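SAM-dependent methyltransferase (Thiobacillus denitrificans, PDB 5EPE) binds S-adenosyl-L-homocysteine in a Rossmann-like fold and probably transfers methyl groups from S-adenosylmethionine. Local coordinates at residues 156-159 / 163-166; 194-199 / 227-232. One frame throughout, in Å; residues are numbered along the deposited sequence.

The chain builds a class I methyltransferase sheet, strand order 3-2-1-4-5-7-6, and both contacts lie in its C-terminal half. After strand 134-143 and helix 150-155 comes contact 1 (156-159 / 163-166), which closes a short loop segment on the way to helix 167-177. Strand 179-186 then joins the edge of the sheet. Contact 2 (194-199 / 227-232) closes a longer, mostly helical loop by bringing helix 189-209 against helix 216-237, just before strand 238-247 ends the chain. The two follow in series, neither enclosing nor crossing the other. The centres of contacts 1 and 2 are about 17 Å apart, and the two do not touch.

Contact 1: residues 156-159 / 163-166; sequences CHAN and DFLL
D163 OD2 accepts the backbone N-H of N159, with OD2 and N159 N 2.7 Å apart, and it takes the N-H of T160 as well. The first bond is somewhat bent, 148° at the hydrogen, and N159 N meets the oxygen nearly in line with the C-O bond of the carboxylate. D163 has CG anti to its carbonyl carbon (chi1 -81°), a turn that carries the acid back to the chain a few residues before it. Water 1 makes a second link, donating to N159 OD1 at 2.9 Å and to D163 OD1 at 2.7 Å. It joins an amide and a carboxylate whose planes stand 65° apart.

Next to this polar pair the contact is apolar. A158 CB sits 3.7 Å from F164 CE2, approaching the ring obliquely, and 3.9 Å from D163 CB. The carbonyl oxygen of C156 lies at the edge of the same ring, close to its plane. F164 also meets W143 edge-to-face and touches P141 and L238, which fastens the loop to strands 134-143 and 238-247. D163 OD1 has a salt bridge to R175 of the second subunit. With two backbone N-H groups, a water and an arginine around one carboxylate, D163 is probably ionised, and the same side chain both shapes this loop and takes part in the subunit interface.

Contact 2: residues 194-199 / 227-232; sequences RYEAAK and PERYAT
This is buried side-chain packing between two helices consecutive in the chain, 189-209 and 216-237: a CH-pi contact beside a water bridge. E196 lays its aliphatic part over one face of the Y230 ring: CB stands 4.0 Å from the ring centroid, 16° off the normal, and CG comes to 3.6 Å from Y230 CD1. The bend of E196 at chi2 (-69°) brings the carboxylate to K199 directly and to R229 through a water. K199 NZ forms a salt bridge to E196 OE1 at 3.0 Å, coming from above the carboxylate plane. On the other oxygen, water 2 donates to E196 OE2 at 2.6 Å and accepts from R229 NH1 at 2.7 Å, bridging opposite charges that do not meet directly. With an alanine here, only CB would remain by the ring, and the loss of CG's cover would probably come with the loss of K199's salt bridge and of water 2's link between the helices. R229 is held besides by E226 and T234, and Y230 OH by D193. Around this pair, W192 and W200 of helix 189-209 touch Y230, Y195 bonds to E11 of helix 5-11, and R194 reaches E183 on strand 179-186 of the third subunit.

Contact 1: residues 156-159 / 163-166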
loop_
_atom_site.group_PDB
_atom_site.type_symbol
_atom_site.label_atom_id
_atom_site.label_comp_id
_atom_site.label_asym_id
_atom_site.label_seq_id
_atom_site.Cartn_x
_atom_site.Cartn_y
_atom_site.Cartn_z
ATOM N N CYS A 156 -17.256 9.483 -17.806
ATOM C CA CYS A 156 -16.639 10.683 -18.413
ATOM C C CYS A 156 -16.830 10.728 -19.968
ATOM O O CYS A 156 -16.106 11.429 -20.658
ATOM C CB CYS A 156 -15.122 10.734 -18.050
ATOM S SG CYS A 156 -14.675 11.025 -16.289
ATOM N N HIS A 157 -17.782 9.966 -20.508
ATOM C CA HIS A 157 -18.127 9.992 -21.937
ATOM C C HIS A 157 -17.014 9.460 -22.888
ATOM O O HIS A 157 -17.013 9.794 -24.082
ATOM C CB HIS A 157 -18.637 11.395 -22.355
ATOM N N ALA A 158 -16.086 8.645 -22.346
ATOM C CA ALA A 158 -15.117 7.805 -23.106
ATOM C C ALA A 158 -15.631 6.345 -23.142
ATOM O O ALA A 158 -16.535 6.011 -22.416
ATOM C CB ALA A 158 -13.766 7.844 -22.423
ATOM N N ASN A 159 -15.058 5.473 -23.963
ATOM C CA ASN A 159 -15.383 4.034 -23.895
ATOM C C ASN A 159 -14.435 3.251 -22.983
ATOM O O ASN A 159 -14.839 2.296 -22.300
ATOM C CB ASN A 159 -15.279 3.345 -25.254
ATOM C CG ASN A 159 -16.108 3.992 -26.314
ATOM O OD1 ASN A 159 -15.600 4.298 -27.378
ATOM N ND2 ASN A 159 -17.376 4.177 -26.059
ATOM N N ASP A 163 -8.836 5.790 -24.217
ATOM C CA ASP A 163 -9.340 6.885 -25.073
ATOM C C ASP A 163 -8.622 8.185 -24.800
ATOM O O ASP A 163 -8.510 9.004 -25.698
ATOM C CB ASP A 163 -10.858 7.127 -24.956
ATOM C CG ASP A 163 -11.673 6.162 -25.787
ATOM O OD1 ASP A 163 -11.244 5.797 -26.889
ATOM O OD2 ASP A 163 -12.732 5.702 -25.327
ATOM N N PHE A 164 -8.136 8.381 -23.577
ATOM C CA PHE A 164 -7.435 9.609 -23.165
ATOM C C PHE A 164 -6.106 9.252 -22.549
ATOM O O PHE A 164 -5.862 8.086 -22.221
ATOM C CB PHE A 164 -8.241 10.472 -22.160
ATOM C CG PHE A 164 -9.627 10.862 -22.654
ATOM C CD1 PHE A 164 -9.834 11.308 -23.950
ATOM C CD2 PHE A 164 -10.715 10.771 -21.820
ATOM C CE1 PHE A 164 -11.120 11.598 -24.448
ATOM C CE2 PHE A 164 -12.012 11.102 -22.309
ATOM C CZ PHE A 164 -12.192 11.476 -23.607
ATOM N N LEU A 165 -5.251 10.251 -22.436
ATOM C CA LEU A 165 -3.903 10.096 -21.857
ATOM C C LEU A 165 -3.712 11.094 -20.737
ATOM O O LEU A 165 -4.316 12.174 -20.742
ATOM C CB LEU A 165 -2.865 10.373 -22.956
ATOM C CG LEU A 165 -2.905 9.424 -24.171
ATOM C CD1 LEU A 165 -1.925 9.806 -25.242
ATOM C CD2 LEU A 165 -2.565 8.014 -23.721
ATOM N N LEU A 166 -2.824 10.775 -19.796
ATOM C CA LEU A 166 -2.387 11.757 -18.826
ATOM C C LEU A 166 -1.675 12.897 -19.575
ATOM O O LEU A 166 -1.172 12.700 -20.693
ATOM C CB LEU A 166 -1.429 11.129 -17.774
ATOM C CG LEU A 166 -2.155 10.135 -16.860
ATOM C CD1 LEU A 166 -1.085 9.235 -16.253
ATOM C CD2 LEU A 166 -2.873 10.837 -15.727
HETATM O O HOH W 1 -12.822 3.964 -28.086
#

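Contact 2: residues 194-199 / 227-232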
loop_
_atom_site.group_PDB
_atom_site.type_symbol
_atom_site.label_atom_id
_atom_site.label_comp_id
_atom_site.label_asym_id
_atom_site.label_seq_id
_atom_site.Cartn_x
_atom_site.Cartn_y
_atom_site.Cartn_z
ATOM N N ARG A 194 -18.269 25.568 -14.055
ATOM C CA ARG A 194 -19.032 26.517 -14.895
ATOM C C ARG A 194 -19.743 25.869 -16.054
ATOM O O ARG A 194 -20.933 26.170 -16.294
ATOM C CB ARG A 194 -18.206 27.695 -15.460
ATOM C CG ARG A 194 -17.586 28.644 -14.441
ATOM C CD ARG A 194 -18.596 29.524 -13.728
ATOM N NE ARG A 194 -19.187 28.714 -12.654
ATOM C CZ ARG A 194 -20.479 28.386 -12.522
ATOM N NH1 ARG A 194 -20.821 27.564 -11.517
ATOM N NH2 ARG A 194 -21.417 28.795 -13.393
ATOM N N TYR A 195 -19.039 25.007 -16.772
ATOM C CA TYR A 195 -19.605 24.284 -17.873
ATOM C C TYR A 195 -20.747 23.298 -17.449
ATOM O O TYR A 195 -21.836 23.308 -18.057
ATOM C CB TYR A 195 -18.498 23.550 -18.646
ATOM C CG TYR A 195 -19.012 22.654 -19.707
ATOM C CD1 TYR A 195 -19.758 23.182 -20.761
ATOM C CD2 TYR A 195 -18.822 21.290 -19.633
ATOM C CE1 TYR A 195 -20.265 22.388 -21.728
ATOM C CE2 TYR A 195 -19.340 20.472 -20.581
ATOM C CZ TYR A 195 -20.064 21.038 -21.619
ATOM O OH TYR A 195 -20.614 20.240 -22.552
ATOM N N GLU A 196 -20.510 22.477 -16.422
ATOM C CA GLU A 196 -21.438 21.450 -16.017
ATOM C C GLU A 196 -22.588 21.985 -15.194
ATOM O O GLU A 196 -23.755 21.696 -15.492
ATOM C CB GLU A 196 -20.722 20.315 -15.277
ATOM C CG GLU A 196 -19.761 19.555 -16.197
ATOM C CD GLU A 196 -20.429 18.716 -17.298
ATOM O OE1 GLU A 196 -21.686 18.649 -17.405
ATOM O OE2 GLU A 196 -19.651 18.108 -18.074
ATOM N N ALA A 197 -22.286 22.776 -14.171
ATOM C CA ALA A 197 -23.331 23.248 -13.269
ATOM C C ALA A 197 -24.353 24.141 -13.886
ATOM O O ALA A 197 -25.551 24.126 -13.497
ATOM C CB ALA A 197 -22.749 23.869 -12.021
ATOM N N ALA A 198 -23.926 24.920 -14.862
ATOM C CA ALA A 198 -24.866 25.788 -15.568
ATOM C C ALA A 198 -25.913 24.994 -16.291
ATOM O O ALA A 198 -27.008 25.504 -16.517
ATOM C CB ALA A 198 -24.123 26.702 -16.572
ATOM N N LYS A 199 -25.586 23.765 -16.711
ATOM C CA LYS A 199 -26.583 22.921 -17.369
ATOM C C LYS A 199 -27.724 22.579 -16.435
ATOM O O LYS A 199 -28.852 22.441 -16.875
ATOM C CB LYS A 199 -25.968 21.620 -17.852
ATOM C CG LYS A 199 -24.850 21.770 -18.872
ATOM C CD LYS A 199 -24.259 20.393 -19.172
ATOM C CE LYS A 199 -23.068 20.492 -20.101
ATOM N NZ LYS A 199 -22.571 19.097 -20.281
ATOM N N PRO A 227 -25.244 15.995 -10.728
ATOM C CA PRO A 227 -24.278 16.637 -9.840
ATOM C C PRO A 227 -23.353 15.573 -9.223
ATOM O O PRO A 227 -22.162 15.765 -9.190
ATOM C CB PRO A 227 -25.155 17.343 -8.804
ATOM C CG PRO A 227 -26.399 17.715 -9.610
ATOM C CD PRO A 227 -26.603 16.531 -10.497
ATOM N N GLU A 228 -23.943 14.471 -8.761
ATOM C CA GLU A 228 -23.126 13.411 -8.106
ATOM C C GLU A 228 -22.256 12.705 -9.059
ATOM O O GLU A 228 -21.104 12.450 -8.697
ATOM C CB GLU A 228 -23.995 12.365 -7.388
ATOM C CG GLU A 228 -24.565 12.906 -6.143
ATOM C CD GLU A 228 -25.819 12.135 -5.765
ATOM O OE1 GLU A 228 -26.877 12.770 -5.824
ATOM O OE2 GLU A 228 -25.759 10.927 -5.369
ATOM N N ARG A 229 -22.767 12.407 -10.253
ATOM C CA ARG A 229 -21.965 11.791 -11.298
ATOM C C ARG A 229 -20.748 12.676 -11.632
ATOM O O ARG A 229 -19.611 12.186 -11.729
ATOM C CB ARG A 229 -22.757 11.578 -12.616
ATOM C CG ARG A 229 -21.967 10.796 -13.707
ATOM C CD ARG A 229 -22.135 11.129 -15.226
ATOM N NE ARG A 229 -22.025 12.552 -15.538
ATOM C CZ ARG A 229 -20.889 13.269 -15.638
ATOM N NH1 ARG A 229 -20.961 14.595 -15.868
ATOM N NH2 ARG A 229 -19.678 12.689 -15.512
ATOM N N TYR A 230 -21.027 13.952 -11.912
ATOM C CA TYR A 230 -19.992 14.937 -12.227
ATOM C C TYR A 230 -18.925 15.005 -11.102
ATOM O O TYR A 230 -17.735 14.945 -11.367
ATOM C CB TYR A 230 -20.640 16.331 -12.486
ATOM C CG TYR A 230 -19.649 17.418 -12.452
ATOM C CD1 TYR A 230 -18.713 17.537 -13.469
ATOM C CD2 TYR A 230 -19.595 18.310 -11.383
ATOM C CE1 TYR A 230 -17.734 18.495 -13.417
ATOM C CE2 TYR A 230 -18.645 19.306 -11.336
ATOM C CZ TYR A 230 -17.718 19.422 -12.372
ATOM O OH TYR A 230 -16.713 20.372 -12.353
ATOM N N ALA A 231 -19.357 15.142 -9.850
ATOM C CA ALA A 231 -18.428 15.291 -8.734
ATOM C C ALA A 231 -17.571 14.016 -8.506
ATOM O O ALA A 231 -16.413 14.109 -8.181
ATOM C CB ALA A 231 -19.187 15.642 -7.474
ATOM N N THR A 232 -18.178 12.855 -8.650
ATOM C CA THR A 232 -17.498 11.580 -8.456
ATOM C C THR A 232 -16.489 11.278 -9.573
ATOM O O THR A 232 -15.396 10.766 -9.313
ATOM C CB THR A 232 -18.549 10.432 -8.350
ATOM O OG1 THR A 232 -19.419 10.709 -7.248
ATOM C CG2 THR A 232 -17.926 9.017 -8.187
HETATM O O HOH W 2 -18.948 15.748 -17.177
#